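Cysteine desulfurase (Fervidobacterium islandicum, PDB 6A6E) is a thermostable, PLP-dependent cysteine desulfurase that probably strips sulfur from cysteine, yielding alanine, to supply the Suf iron-sulfur cluster assembly system. Local coordinates at residues Gln185-Arg199 against Leu214-Asp228. Numbering follows the deposited sequence.
Sequences QSNVTGQEMPIELIR and LVPHKKVDVKKLDVD
In the PLP-binding domain of this class-V aminotransferase family member, a fold-type I enzyme, two successive connections of the seven-stranded mixed sheet pack together: the one leaving strand 179-183 through helix 195-201, and the one leaving strand 206-210 through helix 222-225. Q185 lines the PLP pocket, but its side chain, about 7 Å from the cofactor, turns to H217. Q185 CG lies anti to the backbone N (chi1 175°), and the extended chain carries OE1 to H217 NE2, 2.7 Å away in an almost straight hydrogen bond. OE1 sits in the ring plane, yet the amide itself is turned 66° from it. A water donates to Q185 O and accepts a weak hydrogen bond from L214 N. Further out, K218 NZ forms a salt bridge with E192 OE1 at 3.1 Å, coming from above the carboxylate plane.

The middle is apolar. I195 CD1 meets L214 CD2 tip to tip and also touches L225 CD1, while its other branch, CG2, lies 3.9 Å from V227 CG1; V209 of strand 206-210 backs both I195 and V227. At the far end R199, bent at chi2 and chi3, swings its guanidinium edge onto the second connection. R199 NH1 serves two acceptors there, D226 O at 3.3 Å and the D228 carboxylate, while NH2 is bound by A205 O. A methionine in place of R199 would probably leave the D228 carboxylate without this charge partner and the carbonyls of D226 and A205 without their guanidinium donors. K249 pairs with both D226 and D228, and L207 N also donates to D228 OD2. That same oxygen takes R199 NH1 at 2.9 Å from above the carboxylate plane, 44° out of it.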
loop_
_atom_site.group_PDB
_atom_site.type_symbol
_atom_site.label_atom_id
_atom_site.label_comp_id
_atom_site.label_asym_id
_atom_site.label_seq_id
_atom_site.Cartn_x
_atom_site.Cartn_y
_atom_site.Cartn_z
ATOM N N GLN A 185 18.674 11.182 -7.191
ATOM C CA GLN A 185 19.827 10.373 -7.613
ATOM C C GLN A 185 19.358 9.275 -8.549
ATOM O O GLN A 185 18.384 8.562 -8.220
ATOM C CB GLN A 185 20.482 9.702 -6.399
ATOM C CG GLN A 185 21.622 8.738 -6.746
ATOM C CD GLN A 185 22.163 8.001 -5.545
ATOM O OE1 GLN A 185 21.557 8.013 -4.493
ATOM N NE2 GLN A 185 23.314 7.395 -5.678
ATOM N N SER A 186 20.040 9.121 -9.694
ATOM C CA SER A 186 19.667 8.150 -10.716
ATOM C C SER A 186 19.955 6.753 -10.228
ATOM O O SER A 186 21.008 6.487 -9.630
ATOM C CB SER A 186 20.369 8.420 -12.055
ATOM O OG SER A 186 20.231 7.333 -12.983
ATOM N N ASN A 187 18.981 5.884 -10.491
ATOM C CA ASN A 187 19.080 4.458 -10.226
ATOM C C ASN A 187 19.915 3.718 -11.291
ATOM O O ASN A 187 20.093 2.524 -11.154
ATOM C CB ASN A 187 17.680 3.804 -10.167
ATOM C CG ASN A 187 16.999 3.737 -11.510
ATOM O OD1 ASN A 187 16.952 4.722 -12.219
ATOM N ND2 ASN A 187 16.440 2.567 -11.870
ATOM N N VAL A 188 20.388 4.433 -12.320
ATOM C CA VAL A 188 21.250 3.879 -13.400
ATOM C C VAL A 188 22.652 4.521 -13.474
ATOM O O VAL A 188 23.666 3.821 -13.447
ATOM C CB VAL A 188 20.572 4.043 -14.760
ATOM C CG1 VAL A 188 21.482 3.541 -15.873
ATOM C CG2 VAL A 188 19.268 3.233 -14.797
ATOM N N THR A 189 22.706 5.843 -13.490
ATOM C CA THR A 189 23.995 6.527 -13.508
ATOM C C THR A 189 24.645 6.666 -12.173
ATOM O O THR A 189 25.855 6.884 -12.107
ATOM C CB THR A 189 23.913 7.899 -14.139
ATOM O OG1 THR A 189 23.240 8.815 -13.244
ATOM C CG2 THR A 189 23.231 7.841 -15.454
ATOM N N GLY A 190 23.866 6.568 -11.086
ATOM C CA GLY A 190 24.404 6.764 -9.711
ATOM C C GLY A 190 24.589 8.253 -9.376
ATOM O O GLY A 190 25.060 8.602 -8.300
ATOM N N GLN A 191 24.239 9.150 -10.291
ATOM C CA GLN A 191 24.537 10.573 -10.087
ATOM C C GLN A 191 23.598 11.212 -9.053
ATOM O O GLN A 191 22.377 11.275 -9.285
ATOM C CB GLN A 191 24.411 11.371 -11.400
ATOM C CG GLN A 191 24.853 12.825 -11.212
ATOM C CD GLN A 191 24.675 13.713 -12.411
ATOM O OE1 GLN A 191 24.151 13.289 -13.434
ATOM N NE2 GLN A 191 25.064 15.004 -12.263
ATOM N N GLU A 192 24.149 11.686 -7.938
ATOM C CA GLU A 192 23.415 12.581 -7.042
ATOM C C GLU A 192 23.244 13.963 -7.691
ATOM O O GLU A 192 24.208 14.559 -8.096
ATOM C CB GLU A 192 24.110 12.721 -5.696
ATOM C CG GLU A 192 24.196 11.378 -4.946
ATOM C CD GLU A 192 24.916 11.450 -3.601
ATOM O OE1 GLU A 192 25.552 12.485 -3.318
ATOM O OE2 GLU A 192 24.860 10.457 -2.811
ATOM N N MET A 193 21.999 14.434 -7.796
ATOM C CA MET A 193 21.693 15.643 -8.507
ATOM C C MET A 193 21.879 16.904 -7.633
ATOM O O MET A 193 21.680 16.871 -6.418
ATOM C CB MET A 193 20.259 15.613 -9.065
ATOM C CG MET A 193 19.991 14.524 -10.101
ATOM S SD MET A 193 21.127 14.569 -11.542
ATOM C CE MET A 193 20.722 13.061 -12.437
ATOM N N PRO A 194 22.212 18.018 -8.281
ATOM C CA PRO A 194 22.407 19.288 -7.624
ATOM C C PRO A 194 21.040 19.920 -7.353
ATOM O O PRO A 194 20.618 20.881 -7.999
ATOM C CB PRO A 194 23.263 20.063 -8.654
ATOM C CG PRO A 194 22.698 19.617 -9.959
ATOM C CD PRO A 194 22.459 18.111 -9.736
ATOM N N ILE A 195 20.342 19.396 -6.352
ATOM C CA ILE A 195 18.986 19.870 -6.049
ATOM C C ILE A 195 18.859 21.385 -5.746
ATOM O O ILE A 195 17.930 22.049 -6.271
ATOM C CB ILE A 195 18.399 19.095 -4.850
ATOM C CG1 ILE A 195 18.245 17.633 -5.231
ATOM C CG2 ILE A 195 17.052 19.683 -4.469
ATOM C CD1 ILE A 195 17.899 16.740 -4.052
ATOM N N GLU A 196 19.768 21.929 -4.945
ATOM C CA GLU A 196 19.737 23.398 -4.652
ATOM C C GLU A 196 19.966 24.276 -5.882
ATOM O O GLU A 196 19.277 25.276 -6.088
ATOM C CB GLU A 196 20.704 23.728 -3.533
ATOM C CG GLU A 196 20.185 23.135 -2.234
ATOM C CD GLU A 196 20.928 23.554 -0.977
ATOM O OE1 GLU A 196 21.293 24.724 -0.861
ATOM O OE2 GLU A 196 21.095 22.713 -0.072
ATOM N N LEU A 197 20.865 23.847 -6.756
ATOM C CA LEU A 197 21.075 24.581 -8.015
ATOM C C LEU A 197 19.773 24.533 -8.821
ATOM O O LEU A 197 19.334 25.541 -9.383
ATOM C CB LEU A 197 22.228 23.975 -8.775
ATOM C CG LEU A 197 22.394 24.496 -10.206
ATOM C CD1 LEU A 197 22.775 25.981 -10.245
ATOM C CD2 LEU A 197 23.403 23.611 -10.924
ATOM N N ILE A 198 19.106 23.370 -8.837
ATOM C CA ILE A 198 17.817 23.301 -9.528
ATOM C C ILE A 198 16.781 24.177 -8.872
ATOM O O ILE A 198 16.023 24.885 -9.551
ATOM C CB ILE A 198 17.338 21.816 -9.709
ATOM C CG1 ILE A 198 18.333 21.105 -10.599
ATOM C CG2 ILE A 198 15.920 21.744 -10.311
ATOM C CD1 ILE A 198 18.245 19.621 -10.498
ATOM N N ARG A 199 16.746 24.187 -7.549
ATOM C CA ARG A 199 15.735 24.975 -6.856
ATOM C C ARG A 199 15.884 26.485 -7.197
ATOM O O ARG A 199 14.873 27.169 -7.444
ATOM C CB ARG A 199 15.922 24.758 -5.368
ATOM C CG ARG A 199 15.237 25.746 -4.427
ATOM C CD ARG A 199 13.732 25.640 -4.381
ATOM N NE ARG A 199 13.004 25.951 -5.614
ATOM C CZ ARG A 199 11.691 25.737 -5.775
ATOM N NH1 ARG A 199 10.958 25.190 -4.801
ATOM N NH2 ARG A 199 11.094 26.009 -6.928
ATOM N N LEU A 214 18.145 8.233 -3.153
ATOM C CA LEU A 214 18.930 9.177 -2.344
ATOM C C LEU A 214 18.705 9.016 -0.854
ATOM O O LEU A 214 19.668 8.945 -0.017
ATOM C CB LEU A 214 18.560 10.594 -2.774
ATOM C CG LEU A 214 19.287 11.741 -2.062
ATOM C CD1 LEU A 214 20.761 11.675 -2.433
ATOM C CD2 LEU A 214 18.709 13.108 -2.410
ATOM N N VAL A 215 17.428 8.941 -0.471
ATOM C CA VAL A 215 17.075 9.015 0.968
ATOM C C VAL A 215 17.681 7.892 1.792
ATOM O O VAL A 215 18.046 8.099 2.944
ATOM C CB VAL A 215 15.527 9.113 1.142
ATOM C CG1 VAL A 215 15.063 8.743 2.572
ATOM C CG2 VAL A 215 15.053 10.497 0.713
ATOM N N PRO A 216 17.812 6.688 1.226
ATOM C CA PRO A 216 18.370 5.594 2.019
ATOM C C PRO A 216 19.818 5.744 2.501
ATOM O O PRO A 216 20.217 5.063 3.443
ATOM C CB PRO A 216 18.336 4.416 1.039
ATOM C CG PRO A 216 17.196 4.719 0.114
ATOM C CD PRO A 216 17.304 6.205 -0.074
ATOM N N HIS A 217 20.620 6.536 1.829
ATOM C CA HIS A 217 22.053 6.562 2.190
ATOM C C HIS A 217 22.604 7.966 2.364
ATOM O O HIS A 217 23.786 8.110 2.701
ATOM C CB HIS A 217 22.913 5.858 1.135
ATOM C CG HIS A 217 22.964 6.610 -0.132
ATOM N ND1 HIS A 217 23.936 7.558 -0.386
ATOM C CD2 HIS A 217 22.163 6.577 -1.224
ATOM C CE1 HIS A 217 23.703 8.117 -1.567
ATOM N NE2 HIS A 217 22.636 7.540 -2.104
ATOM N N LYS A 218 21.774 8.983 2.182
ATOM C CA LYS A 218 22.275 10.306 2.373
ATOM C C LYS A 218 21.300 11.174 3.122
ATOM O O LYS A 218 20.081 11.172 2.842
ATOM C CB LYS A 218 22.587 10.917 1.030
ATOM C CG LYS A 218 23.130 12.316 1.162
ATOM C CD LYS A 218 23.507 12.903 -0.161
ATOM C CE LYS A 218 24.611 13.863 0.093
ATOM N NZ LYS A 218 24.758 14.592 -1.177
ATOM N N LYS A 219 21.848 11.950 4.056
ATOM C CA LYS A 219 21.073 12.907 4.794
ATOM C C LYS A 219 20.266 13.872 3.915
ATOM O O LYS A 219 20.783 14.493 2.977
ATOM C CB LYS A 219 21.926 13.693 5.777
ATOM C CG LYS A 219 21.058 14.357 6.816
ATOM C CD LYS A 219 21.792 15.367 7.668
ATOM C CE LYS A 219 20.785 16.216 8.450
ATOM N NZ LYS A 219 21.428 16.724 9.699
ATOM N N VAL A 220 18.976 13.983 4.242
ATOM C CA VAL A 220 18.064 14.850 3.487
ATOM C C VAL A 220 17.366 15.778 4.503
ATOM O O VAL A 220 16.802 15.325 5.501
ATOM C CB VAL A 220 17.055 14.018 2.676
ATOM C CG1 VAL A 220 15.902 14.863 2.146
ATOM C CG2 VAL A 220 17.727 13.325 1.486
ATOM N N ASP A 221 17.498 17.090 4.297
ATOM C CA ASP A 221 16.894 18.095 5.137
ATOM C C ASP A 221 16.058 18.936 4.203
ATOM O O ASP A 221 16.581 19.750 3.431
ATOM C CB ASP A 221 17.970 18.910 5.814
ATOM C CG ASP A 221 17.411 20.085 6.614
ATOM O OD1 ASP A 221 16.288 20.594 6.331
ATOM O OD2 ASP A 221 18.106 20.478 7.576
ATOM N N VAL A 222 14.730 18.730 4.264
ATOM C CA VAL A 222 13.837 19.294 3.234
ATOM C C VAL A 222 13.789 20.827 3.277
ATOM O O VAL A 222 13.432 21.472 2.274
ATOM C CB VAL A 222 12.395 18.685 3.322
ATOM C CG1 VAL A 222 12.449 17.193 2.964
ATOM C CG2 VAL A 222 11.774 18.872 4.705
ATOM N N LYS A 223 14.082 21.394 4.433
ATOM C CA LYS A 223 14.098 22.860 4.601
ATOM C C LYS A 223 15.311 23.512 3.981
ATOM O O LYS A 223 15.189 24.546 3.342
ATOM C CB LYS A 223 14.032 23.249 6.075
ATOM C CG LYS A 223 12.796 22.739 6.811
ATOM C CD LYS A 223 11.535 23.589 6.598
ATOM C CE LYS A 223 10.988 23.516 5.166
ATOM N NZ LYS A 223 9.667 24.185 4.909
ATOM N N LYS A 224 16.475 22.897 4.145
ATOM C CA LYS A 224 17.664 23.313 3.415
ATOM C C LYS A 224 17.541 23.179 1.921
ATOM O O LYS A 224 17.944 24.071 1.165
ATOM C CB LYS A 224 18.855 22.486 3.841
ATOM C CG LYS A 224 19.351 22.905 5.172
ATOM C CD LYS A 224 20.580 22.108 5.607
ATOM C CE LYS A 224 20.992 22.673 6.956
ATOM N NZ LYS A 224 22.123 21.846 7.448
ATOM N N LEU A 225 17.014 22.049 1.466
ATOM C CA LEU A 225 16.865 21.851 0.009
ATOM C C LEU A 225 15.782 22.783 -0.530
ATOM O O LEU A 225 15.841 23.176 -1.706
ATOM C CB LEU A 225 16.524 20.396 -0.349
ATOM C CG LEU A 225 17.533 19.362 0.065
ATOM C CD1 LEU A 225 16.979 17.972 -0.236
ATOM C CD2 LEU A 225 18.849 19.629 -0.654
ATOM N N ASP A 226 14.807 23.124 0.327
ATOM C CA ASP A 226 13.660 23.968 -0.058
ATOM C C ASP A 226 12.770 23.393 -1.186
ATOM O O ASP A 226 12.088 24.124 -1.945
ATOM C CB ASP A 226 14.132 25.375 -0.437
ATOM C CG ASP A 226 12.971 26.393 -0.412
ATOM O OD1 ASP A 226 12.043 26.241 0.415
ATOM O OD2 ASP A 226 12.944 27.326 -1.230
ATOM N N VAL A 227 12.775 22.068 -1.290
ATOM C CA VAL A 227 11.867 21.391 -2.185
ATOM C C VAL A 227 10.444 21.596 -1.749
ATOM O O VAL A 227 10.149 21.749 -0.575
ATOM C CB VAL A 227 12.134 19.852 -2.270
ATOM C CG1 VAL A 227 13.500 19.553 -2.830
ATOM C CG2 VAL A 227 11.987 19.151 -0.948
ATOM N N ASP A 228 9.531 21.579 -2.708
ATOM C CA ASP A 228 8.109 21.598 -2.411
ATOM C C ASP A 228 7.530 20.241 -2.009
ATOM O O ASP A 228 6.668 20.182 -1.137
ATOM C CB ASP A 228 7.419 22.172 -3.609
ATOM C CG ASP A 228 7.907 23.675 -3.877
ATOM O OD1 ASP A 228 8.003 24.434 -2.908
ATOM O OD2 ASP A 228 8.277 24.008 -5.001
HETATM O O HOH W 1 16.419 9.106 -6.048
#